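Local coordinates for conserved Archaeal protein (Sulfolobus acidocaldarius, PDB 4OPD) that reduces the double bonds of the geranylgeranyl chains of archaeal membrane lipid precursors to give saturated archaeol phospholipids, using FAD as cofactor, at residues A[86-91]-A[368-373]; A[201-206]-A[218-223]. One frame throughout, in Å; residues are numbered along the deposited sequence.

In the fold
Both contacts reach the same mixed beta sheet, with strand 70-80 lying between strand 87-97 of contact 1 and strand 202-206 of contact 2; their centres are about 17 Å apart. Contact 1 is partly buried and joins the sheet to the turn after helix 360-368, so lysines at its margin give way to tryptophan and isoleucine where it meets a geranylgeranyl chain. Contact 2 is buried within a beta hairpin: main-chain hydrogen bonds hold it, and its Trp-218 and Phe-220 touch the flavin and a second geranylgeranyl molecule, which contact 1 also touches through Val-90 and Asn-91. Thr-89 and Tyr-202 meet where the two contacts adjoin.

Contact 1 of 2, residues A[86-91]-A[368-373]; sequences TVWTVN and KKKIIK. With GRG (geranylgeranyl diphosphate), chain F; GRG (geranylgeranyl diphosphate), chain D.
Lys-368, at the end of helix 360-368, meets Thr-86 just before strand 87-97 of the mixed sheet: its NZ is hydrogen-bonded to Gln-85 OE1, while OG1 of Thr-86 rests 3.5 Å from the lysine CA. Lys-370, the first residue to leave the helix, has a positive phi (59°) in a Schellman motif that closes the helix end. Bends at chi2 and chi3 fold its chain back past the indole of Trp-88, the two side chains running in opposite directions. NZ of Lys-370 comes 3.4 Å from NE1 of Trp-88, with CD of that lysine 3.8 Å from the same NE1. Both nitrogens are donors, so this is close contact rather than a hydrogen bond. A long, flexible lysine suits this exposed margin, since CD and NZ can lie alongside NE1 with the residue largely in solvent.

Farther round the indole the neighbours become apolar. Ile-372 crosses it at about a right angle, its CG1 3.4 Å from CH2 of Trp-88. A chi1 of 57° sets that CG1 between the backbone N and the carbonyl carbon, which leaves CG2 to meet C14 of the chain F geranylgeranyl molecule at 3.5 Å. Ile-371 brings CG2 to the indole edge, and the same methyl lies 3.6 Å from C16 of that molecule. The indole itself reaches the lipid, CZ3 standing 3.6 Å from C20, and Met-367 and Leu-377 of the flanking helices also pack on it. Replacing Trp-88 by an alanine is likely to open a gap between strand and turn, leaving Ile-372 and the prenyl end without their aromatic wall.

Branched Ile-372 suits its place: beyond CG1 on the ring and CG2 on the lipid, its CD1 touches both, lying 3.6 Å from C12 of the chain F molecule.

Contact 2 of 2, residues A[201-206]-A[218-223]; sequences DYLRIF and WYFPKG. With GRG (geranylgeranyl diphosphate), chain D.
Arg-204 and Tyr-219 lie side by side and point the same way, the guanidinium over the rim of the phenol ring, with CE1 of the tyrosine above the guanidinium centre and the two planes only 16° apart. CZ of Arg-204 sits 3.5 Å from CE1 of Tyr-219, and the extended arginine chain lays CD along the same ring. The polar ends continue elsewhere, Arg-204 NH2 to the carbonyl of Glu-198 and the tyrosine OH to Asp-256. These residues form the hydrogen-bonded pair of an antiparallel beta hairpin: Arg-204 N reaches Tyr-219 O at 2.9 Å, and the return bond from Tyr-219 N to Arg-204 O is equally short. Phe-206 shares this face and sets its ring edge against the tyrosine CB.

On the other face, Phe-220 is sandwiched. Leu-203 CD1 stands over the centre of its ring, 3.7 Å from the centroid in a CH-pi contact, while CD1 of Trp-218 covers the opposite side. Trp-218 can reach back there because chi1 is 72°, its CG held between the backbone N and carbonyl carbon. The indole then offers a face to the geranylgeranyl chain, whose C20 lies 3.6 Å from CE3 of Trp-218. C16 of the same prenyl chain meets the Phe-220 ring in its plane, and Ile-205 adds CD1 beside C14.

Since Trp-218 and Phe-220 also touch the reduced flavin, this hairpin face forms an apolar wall shared by cofactor and prenyl chain. Its carbon-rich surface is consistent with accommodating isoprenoid double bonds near the flavin, whereas the arginine charge is kept to the reverse side of the sheet.

Contact 1 of 2, residues A[86-91]-A[368-373]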
ATOM      1  N   THR A  86      17.294   2.621  21.734  1.00 18.33           N
ATOM      2  CA  THR A  86      17.074   1.222  21.398  1.00 14.87           C
ATOM      3  C   THR A  86      16.851   1.034  19.910  1.00 18.08           C
ATOM      4  O   THR A  86      15.935   1.618  19.341  1.00 17.55           O
ATOM      5  CB  THR A  86      15.870   0.651  22.149  1.00 20.90           C
ATOM      6  OG1 THR A  86      16.066   0.831  23.555  1.00 16.49           O
ATOM      7  CG2 THR A  86      15.735  -0.828  21.850  1.00 20.56           C
ATOM      8  N   VAL A  87      17.673   0.193  19.290  1.00 15.46           N
ATOM      9  CA  VAL A  87      17.527  -0.092  17.859  1.00 19.48           C
ATOM     10  C   VAL A  87      17.296  -1.576  17.635  1.00 26.44           C
ATOM     11  O   VAL A  87      18.081  -2.401  18.096  1.00 24.44           O
ATOM     12  CB  VAL A  87      18.771   0.334  17.068  1.00 22.02           C
ATOM     13  CG1 VAL A  87      18.639  -0.068  15.598  1.00 17.25           C
ATOM     14  CG2 VAL A  87      18.989   1.822  17.213  1.00 27.01           C
ATOM     15  N   TRP A  88      16.216  -1.911  16.938  1.00 18.03           N
ATOM     16  CA  TRP A  88      15.940  -3.293  16.586  1.00 22.77           C
ATOM     17  C   TRP A  88      16.276  -3.538  15.131  1.00 27.52           C
ATOM     18  O   TRP A  88      15.931  -2.732  14.272  1.00 26.96           O
ATOM     19  CB  TRP A  88      14.479  -3.636  16.843  1.00 17.61           C
ATOM     20  CG  TRP A  88      14.152  -3.818  18.297  1.00 20.89           C
ATOM     21  CD1 TRP A  88      15.031  -3.915  19.338  1.00 27.16           C
ATOM     22  CD2 TRP A  88      12.844  -3.912  18.861  1.00 21.22           C
ATOM     23  NE1 TRP A  88      14.342  -4.073  20.524  1.00 28.84           N
ATOM     24  CE2 TRP A  88      12.997  -4.073  20.252  1.00 24.59           C
ATOM     25  CE3 TRP A  88      11.554  -3.881  18.320  1.00 20.62           C
ATOM     26  CZ2 TRP A  88      11.911  -4.199  21.109  1.00 28.23           C
ATOM     27  CZ3 TRP A  88      10.476  -4.006  19.173  1.00 23.99           C
ATOM     28  CH2 TRP A  88      10.664  -4.163  20.555  1.00 25.01           C
ATOM     29  N   THR A  89      16.959  -4.643  14.857  1.00 25.09           N
ATOM     30  CA  THR A  89      17.335  -4.974  13.488  1.00 28.74           C
ATOM     31  C   THR A  89      16.505  -6.143  12.963  1.00 29.42           C
ATOM     32  O   THR A  89      16.311  -7.139  13.658  1.00 30.70           O
ATOM     33  CB  THR A  89      18.838  -5.321  13.386  1.00 29.26           C
ATOM     34  OG1 THR A  89      19.614  -4.206  13.841  1.00 29.89           O
ATOM     35  CG2 THR A  89      19.216  -5.643  11.942  1.00 27.14           C
ATOM     36  N   VAL A  90      15.983  -6.002  11.747  1.00 26.37           N
ATOM     37  CA  VAL A  90      15.330  -7.122  11.081  1.00 32.33           C
ATOM     38  C   VAL A  90      16.013  -7.332   9.740  1.00 24.45           C
ATOM     39  O   VAL A  90      16.087  -6.424   8.922  1.00 33.29           O
ATOM     40  CB  VAL A  90      13.798  -6.904  10.892  1.00 41.12           C
ATOM     41  CG1 VAL A  90      13.082  -6.950  12.234  1.00 43.67           C
ATOM     42  CG2 VAL A  90      13.508  -5.591  10.192  1.00 45.82           C
ATOM     43  N   ASN A  91      16.547  -8.527   9.531  1.00 24.52           N
ATOM     44  CA  ASN A  91      17.250  -8.830   8.295  1.00 27.00           C
ATOM     45  C   ASN A  91      16.285  -9.378   7.250  1.00 34.11           C
ATOM     46  O   ASN A  91      15.334 -10.090   7.580  1.00 32.13           O
ATOM     47  CB  ASN A  91      18.389  -9.820   8.551  1.00 30.31           C
ATOM     48  CG  ASN A  91      19.386  -9.310   9.577  1.00 33.59           C
ATOM     49  OD1 ASN A  91      19.807 -10.045  10.468  1.00 43.80           O
ATOM     50  ND2 ASN A  91      19.763  -8.045   9.458  1.00 29.07           N
ATOM     51  N   LYS A 368      13.083  -0.734  25.153  1.00 19.50           N
ATOM     52  CA  LYS A 368      14.248  -0.910  26.035  1.00 21.95           C
ATOM     53  C   LYS A 368      14.129  -2.158  26.903  1.00 24.90           C
ATOM     54  O   LYS A 368      15.123  -2.870  27.114  1.00 25.17           O
ATOM     55  CB  LYS A 368      14.449   0.321  26.918  1.00 20.75           C
ATOM     56  CG  LYS A 368      15.515   0.147  27.995  1.00 29.14           C
ATOM     57  CD  LYS A 368      15.952   1.489  28.549  1.00 33.48           C
ATOM     58  CE  LYS A 368      16.858   2.222  27.565  1.00 32.73           C
ATOM     59  NZ  LYS A 368      17.124   3.615  28.019  1.00 28.52           N
ATOM     60  N   LYS A 369      12.920  -2.425  27.401  1.00 20.80           N
ATOM     61  CA  LYS A 369      12.667  -3.608  28.229  1.00 31.20           C
ATOM     62  C   LYS A 369      12.518  -4.896  27.410  1.00 28.66           C
ATOM     63  O   LYS A 369      12.258  -5.951  27.978  1.00 27.42           O
ATOM     64  CB  LYS A 369      11.407  -3.415  29.086  1.00 31.77           C
ATOM     65  CG  LYS A 369      11.494  -2.297  30.109  1.00 31.82           C
ATOM     66  CD  LYS A 369      12.479  -2.620  31.222  1.00 45.08           C
ATOM     67  CE  LYS A 369      12.584  -1.466  32.216  1.00 53.85           C
ATOM     68  NZ  LYS A 369      13.378  -1.798  33.438  1.00 61.13           N
ATOM     69  N   LYS A 370      12.671  -4.799  26.090  1.00 21.55           N
ATOM     70  CA  LYS A 370      12.588  -5.958  25.196  1.00 26.64           C
ATOM     71  C   LYS A 370      11.238  -6.662  25.294  1.00 29.12           C
ATOM     72  O   LYS A 370      11.158  -7.885  25.404  1.00 29.47           O
ATOM     73  CB  LYS A 370      13.716  -6.955  25.492  1.00 29.08           C
ATOM     74  CG  LYS A 370      15.090  -6.478  25.044  1.00 46.50           C
ATOM     75  CD  LYS A 370      15.117  -6.206  23.536  1.00 55.23           C
ATOM     76  CE  LYS A 370      14.737  -7.449  22.736  1.00 56.05           C
ATOM     77  NZ  LYS A 370      15.004  -7.281  21.284  1.00 63.13           N
ATOM     78  N   ILE A 371      10.181  -5.864  25.238  1.00 20.15           N
ATOM     79  CA  ILE A 371       8.812  -6.346  25.331  1.00 22.99           C
ATOM     80  C   ILE A 371       8.541  -7.480  24.330  1.00 27.55           C
ATOM     81  O   ILE A 371       7.733  -8.376  24.601  1.00 22.89           O
ATOM     82  CB  ILE A 371       7.844  -5.158  25.128  1.00 24.25           C
ATOM     83  CG1 ILE A 371       6.424  -5.503  25.562  1.00 27.90           C
ATOM     84  CG2 ILE A 371       7.901  -4.626  23.687  1.00 26.20           C
ATOM     85  CD1 ILE A 371       5.496  -4.327  25.432  1.00 22.71           C
ATOM     86  N   ILE A 372       9.231  -7.432  23.187  1.00 22.63           N
ATOM     87  CA  ILE A 372       9.280  -8.536  22.230  1.00 21.24           C
ATOM     88  C   ILE A 372      10.708  -8.707  21.755  1.00 31.07           C
ATOM     89  O   ILE A 372      11.516  -7.783  21.861  1.00 31.87           O
ATOM     90  CB  ILE A 372       8.374  -8.311  20.989  1.00 27.16           C
ATOM     91  CG1 ILE A 372       8.743  -7.011  20.279  1.00 31.81           C
ATOM     92  CG2 ILE A 372       6.920  -8.303  21.385  1.00 30.75           C
ATOM     93  CD1 ILE A 372       8.128  -6.859  18.895  1.00 31.52           C
ATOM     94  N   LYS A 373      11.031  -9.885  21.236  1.00 28.11           N
ATOM     95  CA  LYS A 373      12.325 -10.065  20.603  1.00 34.16           C
ATOM     96  C   LYS A 373      12.291  -9.396  19.230  1.00 39.12           C
ATOM     97  O   LYS A 373      11.228  -9.300  18.616  1.00 32.95           O
ATOM     98  CB  LYS A 373      12.675 -11.543  20.474  1.00 42.09           C
ATOM     99  CG  LYS A 373      12.728 -12.281  21.795  1.00 47.86           C
ATOM    100  CD  LYS A 373      13.054 -13.745  21.571  1.00 56.06           C
ATOM    101  CE  LYS A 373      13.122 -14.501  22.882  1.00 60.73           C
ATOM    102  NZ  LYS A 373      13.393 -15.946  22.657  1.00 67.37           N
TER
HETATM  103  C20 GRG F 504       7.502  -2.214  20.166  0.90 48.10           C
HETATM  104  C19 GRG F 504       6.252  -0.565  21.769  0.90 43.79           C
HETATM  105  C18 GRG F 504       6.386  -1.937  21.146  0.90 44.08           C
HETATM  106  C17 GRG F 504       5.526  -2.921  21.465  0.90 40.12           C
HETATM  107  C16 GRG F 504       5.665  -4.304  20.864  0.90 42.61           C
HETATM  108  C14 GRG F 504       3.653  -7.272  20.732  0.90 32.71           C
HETATM  109  C13 GRG F 504       4.199  -6.130  19.906  0.90 31.24           C
HETATM  110  C15 GRG F 504       4.280  -4.743  20.500  0.90 34.78           C
HETATM  111  C12 GRG F 504       4.566  -6.320  18.621  0.90 28.20           C
HETATM  112  C11 GRG F 504       4.449  -7.664  17.937  0.90 27.49           C
HETATM  113  C9  GRG F 504       3.089  -7.686  17.248  0.90 23.10           C
HETATM  114  C8  GRG F 504       3.227  -7.417  15.757  0.90 25.20           C
HETATM  115  C10 GRG F 504       2.030  -7.703  14.876  0.90 23.98           C
HETATM  116  C7  GRG F 504       4.379  -6.939  15.226  0.90 30.72           C
HETATM  117  C6  GRG F 504       4.617  -6.710  13.736  0.90 33.04           C
HETATM  118  C5  GRG F 504       4.031  -5.471  13.129  0.90 41.34           C
HETATM  119  C3  GRG F 504       4.614  -5.348  11.735  0.90 35.18           C
HETATM  120  C4  GRG F 504       6.075  -4.997  11.574  0.90 25.61           C
HETATM  121  C2  GRG F 504       3.853  -5.534  10.635  0.90 31.65           C
HETATM  122  C1  GRG F 504       4.466  -5.371   9.254  0.90 29.09           C
HETATM  123  O1  GRG F 504       3.820  -6.179   8.295  0.90 20.39           O
HETATM  124  C20 GRG D 502       8.190   4.665   3.841  0.90 17.16           C
HETATM  125  C19 GRG D 502       5.586   4.848   3.678  0.90 12.85           C
HETATM  126  C18 GRG D 502       6.841   4.003   3.675  0.90 24.22           C
HETATM  127  C17 GRG D 502       6.763   2.666   3.519  0.90 26.50           C
HETATM  128  C16 GRG D 502       8.016   1.819   3.522  0.90 18.25           C
HETATM  129  C14 GRG D 502       9.247  -0.442   5.217  0.90 22.24           C
HETATM  130  C13 GRG D 502       8.806  -0.509   3.771  0.90 23.98           C
HETATM  131  C15 GRG D 502       7.658   0.359   3.298  0.90 22.42           C
HETATM  132  C12 GRG D 502       9.426  -1.313   2.885  0.90 22.15           C
HETATM  133  C11 GRG D 502      10.600  -2.204   3.230  0.90 21.16           C
HETATM  134  C9  GRG D 502      10.724  -3.227   2.123  0.90 23.21           C
HETATM  135  C8  GRG D 502      12.044  -3.952   2.205  0.90 22.32           C
HETATM  136  C10 GRG D 502      13.280  -3.383   1.541  0.90 18.97           C
HETATM  137  C7  GRG D 502      12.121  -5.113   2.876  0.90 24.70           C
HETATM  138  C6  GRG D 502      13.450  -5.829   2.958  0.90 33.72           C
HETATM  139  C5  GRG D 502      13.859  -5.899   4.412  0.90 37.63           C
HETATM  140  C3  GRG D 502      13.196  -7.095   5.064  0.90 37.11           C
HETATM  141  C4  GRG D 502      13.229  -7.232   6.568  0.90 25.02           C
HETATM  142  C2  GRG D 502      12.583  -8.035   4.307  0.90 44.19           C
HETATM  143  C1  GRG D 502      11.919  -9.231   4.954  0.90 55.91           C
HETATM  144  O1  GRG D 502      11.405 -10.077   3.950  0.90 63.34           O
HETATM  145  PA  GRG D 502      11.654 -11.631   4.098  0.90103.60           P
HETATM  146  O1A GRG D 502      10.391 -12.299   4.594  0.90107.53           O
HETATM  147  O3A GRG D 502      12.818 -11.856   5.153  0.90123.42           O
HETATM  148  O2A GRG D 502      12.043 -12.203   2.755  0.90 98.54           O
HETATM  149  PB  GRG D 502      13.807 -13.096   5.176  0.90 85.71           P
HETATM  150  O1B GRG D 502      14.647 -13.041   6.437  0.90 75.81           O
HETATM  151  O2B GRG D 502      13.012 -14.385   5.158  0.90 86.16           O
HETATM  152  O3B GRG D 502      14.703 -13.030   3.954  0.90 85.56           O

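Contact 2 of 2, residues A[201-206]-A[218-223]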
ATOM      1  N   ASP A 201      23.350  -0.558   3.414  1.00 20.96           N
ATOM      2  CA  ASP A 201      22.436  -1.588   2.934  1.00 24.93           C
ATOM      3  C   ASP A 201      21.274  -1.800   3.911  1.00 26.02           C
ATOM      4  O   ASP A 201      20.455  -2.707   3.733  1.00 24.00           O
ATOM      5  CB  ASP A 201      23.182  -2.905   2.669  1.00 29.54           C
ATOM      6  CG  ASP A 201      23.976  -3.410   3.871  1.00 28.84           C
ATOM      7  OD1 ASP A 201      24.352  -2.620   4.764  1.00 22.63           O
ATOM      8  OD2 ASP A 201      24.244  -4.628   3.904  1.00 27.52           O
ATOM      9  N   TYR A 202      21.190  -0.942   4.925  1.00 23.82           N
ATOM     10  CA  TYR A 202      20.099  -1.023   5.894  1.00 21.84           C
ATOM     11  C   TYR A 202      19.216   0.223   5.880  1.00 21.63           C
ATOM     12  O   TYR A 202      19.709   1.351   5.981  1.00 15.66           O
ATOM     13  CB  TYR A 202      20.657  -1.266   7.300  1.00 23.53           C
ATOM     14  CG  TYR A 202      20.966  -2.725   7.535  1.00 23.43           C
ATOM     15  CD1 TYR A 202      22.147  -3.286   7.072  1.00 24.60           C
ATOM     16  CD2 TYR A 202      20.060  -3.549   8.197  1.00 23.71           C
ATOM     17  CE1 TYR A 202      22.426  -4.623   7.270  1.00 31.32           C
ATOM     18  CE2 TYR A 202      20.326  -4.889   8.396  1.00 22.96           C
ATOM     19  CZ  TYR A 202      21.509  -5.417   7.930  1.00 28.94           C
ATOM     20  OH  TYR A 202      21.775  -6.746   8.126  1.00 33.86           O
ATOM     21  N   LEU A 203      17.909   0.009   5.743  1.00 15.26           N
ATOM     22  CA  LEU A 203      16.955   1.088   5.903  1.00 13.73           C
ATOM     23  C   LEU A 203      16.879   1.509   7.363  1.00 16.31           C
ATOM     24  O   LEU A 203      17.092   0.698   8.264  1.00 19.79           O
ATOM     25  CB  LEU A 203      15.554   0.665   5.427  1.00 16.43           C
ATOM     26  CG  LEU A 203      15.387   0.201   3.982  1.00 18.31           C
ATOM     27  CD1 LEU A 203      13.898   0.035   3.644  1.00 17.72           C
ATOM     28  CD2 LEU A 203      16.030   1.189   3.035  1.00 15.99           C
ATOM     29  N   ARG A 204      16.548   2.771   7.598  1.00 15.12           N
ATOM     30  CA  ARG A 204      16.328   3.237   8.950  1.00 13.43           C
ATOM     31  C   ARG A 204      14.911   3.752   9.081  1.00 14.35           C
ATOM     32  O   ARG A 204      14.429   4.514   8.242  1.00 16.45           O
ATOM     33  CB  ARG A 204      17.345   4.315   9.322  1.00 20.40           C
ATOM     34  CG  ARG A 204      18.802   3.879   9.103  1.00 17.67           C
ATOM     35  CD  ARG A 204      19.740   5.044   9.328  1.00 24.49           C
ATOM     36  NE  ARG A 204      21.070   4.798   8.777  1.00 22.14           N
ATOM     37  CZ  ARG A 204      22.042   5.699   8.793  1.00 27.51           C
ATOM     38  NH1 ARG A 204      21.823   6.882   9.356  1.00 23.08           N
ATOM     39  NH2 ARG A 204      23.230   5.421   8.260  1.00 28.78           N
ATOM     40  N   ILE A 205      14.226   3.286  10.120  1.00 14.27           N
ATOM     41  CA  ILE A 205      12.879   3.741  10.436  1.00 12.83           C
ATOM     42  C   ILE A 205      12.878   4.267  11.867  1.00 15.62           C
ATOM     43  O   ILE A 205      13.387   3.607  12.783  1.00 16.47           O
ATOM     44  CB  ILE A 205      11.851   2.607  10.272  1.00 19.04           C
ATOM     45  CG1 ILE A 205      11.695   2.259   8.785  1.00 17.18           C
ATOM     46  CG2 ILE A 205      10.487   2.994  10.882  1.00 14.06           C
ATOM     47  CD1 ILE A 205      10.784   1.086   8.562  1.00 17.03           C
ATOM     48  N   PHE A 206      12.358   5.477  12.053  1.00 14.40           N
ATOM     49  CA  PHE A 206      12.425   6.139  13.361  1.00 12.97           C
ATOM     50  C   PHE A 206      11.030   6.404  13.899  1.00 16.03           C
ATOM     51  O   PHE A 206      10.328   7.267  13.373  1.00 14.29           O
ATOM     52  CB  PHE A 206      13.168   7.480  13.282  1.00 12.86           C
ATOM     53  CG  PHE A 206      14.554   7.398  12.689  1.00 17.31           C
ATOM     54  CD1 PHE A 206      15.659   7.200  13.497  1.00 19.46           C
ATOM     55  CD2 PHE A 206      14.750   7.566  11.328  1.00 20.70           C
ATOM     56  CE1 PHE A 206      16.940   7.142  12.955  1.00 21.04           C
ATOM     57  CE2 PHE A 206      16.029   7.511  10.779  1.00 16.23           C
ATOM     58  CZ  PHE A 206      17.115   7.300  11.588  1.00 17.61           C
ATOM     59  N   TRP A 218      11.814   8.271   8.141  1.00 13.40           N
ATOM     60  CA  TRP A 218      12.682   7.253   7.571  1.00 14.63           C
ATOM     61  C   TRP A 218      13.899   7.829   6.852  1.00 16.84           C
ATOM     62  O   TRP A 218      13.936   8.986   6.449  1.00 17.98           O
ATOM     63  CB  TRP A 218      11.899   6.346   6.610  1.00 12.42           C
ATOM     64  CG  TRP A 218      11.479   6.960   5.288  1.00 13.65           C
ATOM     65  CD1 TRP A 218      12.237   7.068   4.153  1.00 16.38           C
ATOM     66  CD2 TRP A 218      10.185   7.481   4.955  1.00 13.08           C
ATOM     67  NE1 TRP A 218      11.502   7.649   3.147  1.00 15.07           N
ATOM     68  CE2 TRP A 218      10.238   7.907   3.612  1.00 17.93           C
ATOM     69  CE3 TRP A 218       8.986   7.633   5.666  1.00 14.95           C
ATOM     70  CZ2 TRP A 218       9.145   8.487   2.969  1.00 18.67           C
ATOM     71  CZ3 TRP A 218       7.901   8.203   5.025  1.00 12.18           C
ATOM     72  CH2 TRP A 218       7.985   8.624   3.689  1.00 16.38           C
ATOM     73  N   TYR A 219      14.867   6.955   6.665  1.00 14.52           N
ATOM     74  CA  TYR A 219      16.139   7.279   6.076  1.00 17.72           C
ATOM     75  C   TYR A 219      16.530   6.034   5.295  1.00 17.82           C
ATOM     76  O   TYR A 219      17.039   5.070   5.867  1.00 19.45           O
ATOM     77  CB  TYR A 219      17.125   7.644   7.181  1.00 13.21           C
ATOM     78  CG  TYR A 219      18.519   8.028   6.751  1.00 14.64           C
ATOM     79  CD1 TYR A 219      19.434   7.064   6.381  1.00 16.67           C
ATOM     80  CD2 TYR A 219      18.930   9.363   6.762  1.00 15.02           C
ATOM     81  CE1 TYR A 219      20.733   7.410   6.010  1.00 18.68           C
ATOM     82  CE2 TYR A 219      20.232   9.718   6.393  1.00 23.44           C
ATOM     83  CZ  TYR A 219      21.121   8.729   6.024  1.00 22.93           C
ATOM     84  OH  TYR A 219      22.415   9.042   5.656  1.00 28.82           O
ATOM     85  N   PHE A 220      16.219   6.047   3.997  1.00 16.79           N
ATOM     86  CA  PHE A 220      16.371   4.895   3.106  1.00 14.99           C
ATOM     87  C   PHE A 220      17.537   5.147   2.139  1.00 17.50           C
ATOM     88  O   PHE A 220      17.363   5.864   1.151  1.00 21.58           O
ATOM     89  CB  PHE A 220      15.089   4.651   2.281  1.00 15.30           C
ATOM     90  CG  PHE A 220      13.925   4.105   3.061  1.00 14.95           C
ATOM     91  CD1 PHE A 220      14.009   3.863   4.427  1.00 13.65           C
ATOM     92  CD2 PHE A 220      12.731   3.817   2.405  1.00 15.60           C
ATOM     93  CE1 PHE A 220      12.912   3.354   5.121  1.00 18.53           C
ATOM     94  CE2 PHE A 220      11.647   3.307   3.095  1.00 15.13           C
ATOM     95  CZ  PHE A 220      11.738   3.071   4.447  1.00 15.06           C
ATOM     96  N   PRO A 221      18.725   4.576   2.411  1.00 18.78           N
ATOM     97  CA  PRO A 221      19.861   4.842   1.516  1.00 23.16           C
ATOM     98  C   PRO A 221      19.624   4.350   0.083  1.00 25.07           C
ATOM     99  O   PRO A 221      19.112   3.245  -0.113  1.00 23.78           O
ATOM    100  CB  PRO A 221      21.020   4.076   2.178  1.00 18.92           C
ATOM    101  CG  PRO A 221      20.643   4.019   3.647  1.00 16.55           C
ATOM    102  CD  PRO A 221      19.132   3.832   3.621  1.00 15.34           C
ATOM    103  N   LYS A 222      19.977   5.175  -0.897  1.00 23.19           N
ATOM    104  CA  LYS A 222      19.919   4.782  -2.303  1.00 25.41           C
ATOM    105  C   LYS A 222      21.325   4.600  -2.869  1.00 29.64           C
ATOM    106  O   LYS A 222      21.510   4.458  -4.077  1.00 26.58           O
ATOM    107  CB  LYS A 222      19.153   5.822  -3.123  1.00 27.35           C
ATOM    108  CG  LYS A 222      17.629   5.773  -2.958  1.00 26.04           C
ATOM    109  CD  LYS A 222      16.975   6.842  -3.830  1.00 22.64           C
ATOM    110  CE  LYS A 222      15.464   6.670  -3.903  1.00 31.78           C
ATOM    111  NZ  LYS A 222      15.096   5.625  -4.888  1.00 25.85           N
ATOM    112  N   GLY A 223      22.314   4.608  -1.983  1.00 21.36           N
ATOM    113  CA  GLY A 223      23.708   4.503  -2.381  1.00 23.04           C
ATOM    114  C   GLY A 223      24.551   4.849  -1.175  1.00 25.30           C
ATOM    115  O   GLY A 223      24.001   5.059  -0.094  1.00 23.87           O
TER
HETATM  116  C20 GRG D 502       8.190   4.665   3.841  0.90 17.16           C
HETATM  117  C19 GRG D 502       5.586   4.848   3.678  0.90 12.85           C
HETATM  118  C18 GRG D 502       6.841   4.003   3.675  0.90 24.22           C
HETATM  119  C17 GRG D 502       6.763   2.666   3.519  0.90 26.50           C
HETATM  120  C16 GRG D 502       8.016   1.819   3.522  0.90 18.25           C
HETATM  121  C14 GRG D 502       9.247  -0.442   5.217  0.90 22.24           C
HETATM  122  C13 GRG D 502       8.806  -0.509   3.771  0.90 23.98           C
HETATM  123  C15 GRG D 502       7.658   0.359   3.298  0.90 22.42           C
HETATM  124  C12 GRG D 502       9.426  -1.313   2.885  0.90 22.15           C
HETATM  125  C11 GRG D 502      10.600  -2.204   3.230  0.90 21.16           C
HETATM  126  C9  GRG D 502      10.724  -3.227   2.123  0.90 23.21           C
HETATM  127  C8  GRG D 502      12.044  -3.952   2.205  0.90 22.32           C
HETATM  128  C10 GRG D 502      13.280  -3.383   1.541  0.90 18.97           C
HETATM  129  C7  GRG D 502      12.121  -5.113   2.876  0.90 24.70           C
HETATM  130  C6  GRG D 502      13.450  -5.829   2.958  0.90 33.72           C
HETATM  131  C5  GRG D 502      13.859  -5.899   4.412  0.90 37.63           C
HETATM  132  C3  GRG D 502      13.196  -7.095   5.064  0.90 37.11           C
HETATM  133  C4  GRG D 502      13.229  -7.232   6.568  0.90 25.02           C
HETATM  134  C2  GRG D 502      12.583  -8.035   4.307  0.90 44.19           C
HETATM  135  C1  GRG D 502      11.919  -9.231   4.954  0.90 55.91           C
HETATM  136  O1  GRG D 502      11.405 -10.077   3.950  0.90 63.34           O
HETATM  137  PA  GRG D 502      11.654 -11.631   4.098  0.90103.60           P
HETATM  138  O1A GRG D 502      10.391 -12.299   4.594  0.90107.53           O
HETATM  139  O3A GRG D 502      12.818 -11.856   5.153  0.90123.42           O
HETATM  140  O2A GRG D 502      12.043 -12.203   2.755  0.90 98.54           O
HETATM  141  PB  GRG D 502      13.807 -13.096   5.176  0.90 85.71           P
HETATM  142  O1B GRG D 502      14.647 -13.041   6.437  0.90 75.81           O
HETATM  143  O2B GRG D 502      13.012 -14.385   5.158  0.90 86.16           O
HETATM  144  O3B GRG D 502      14.703 -13.030   3.954  0.90 85.56           O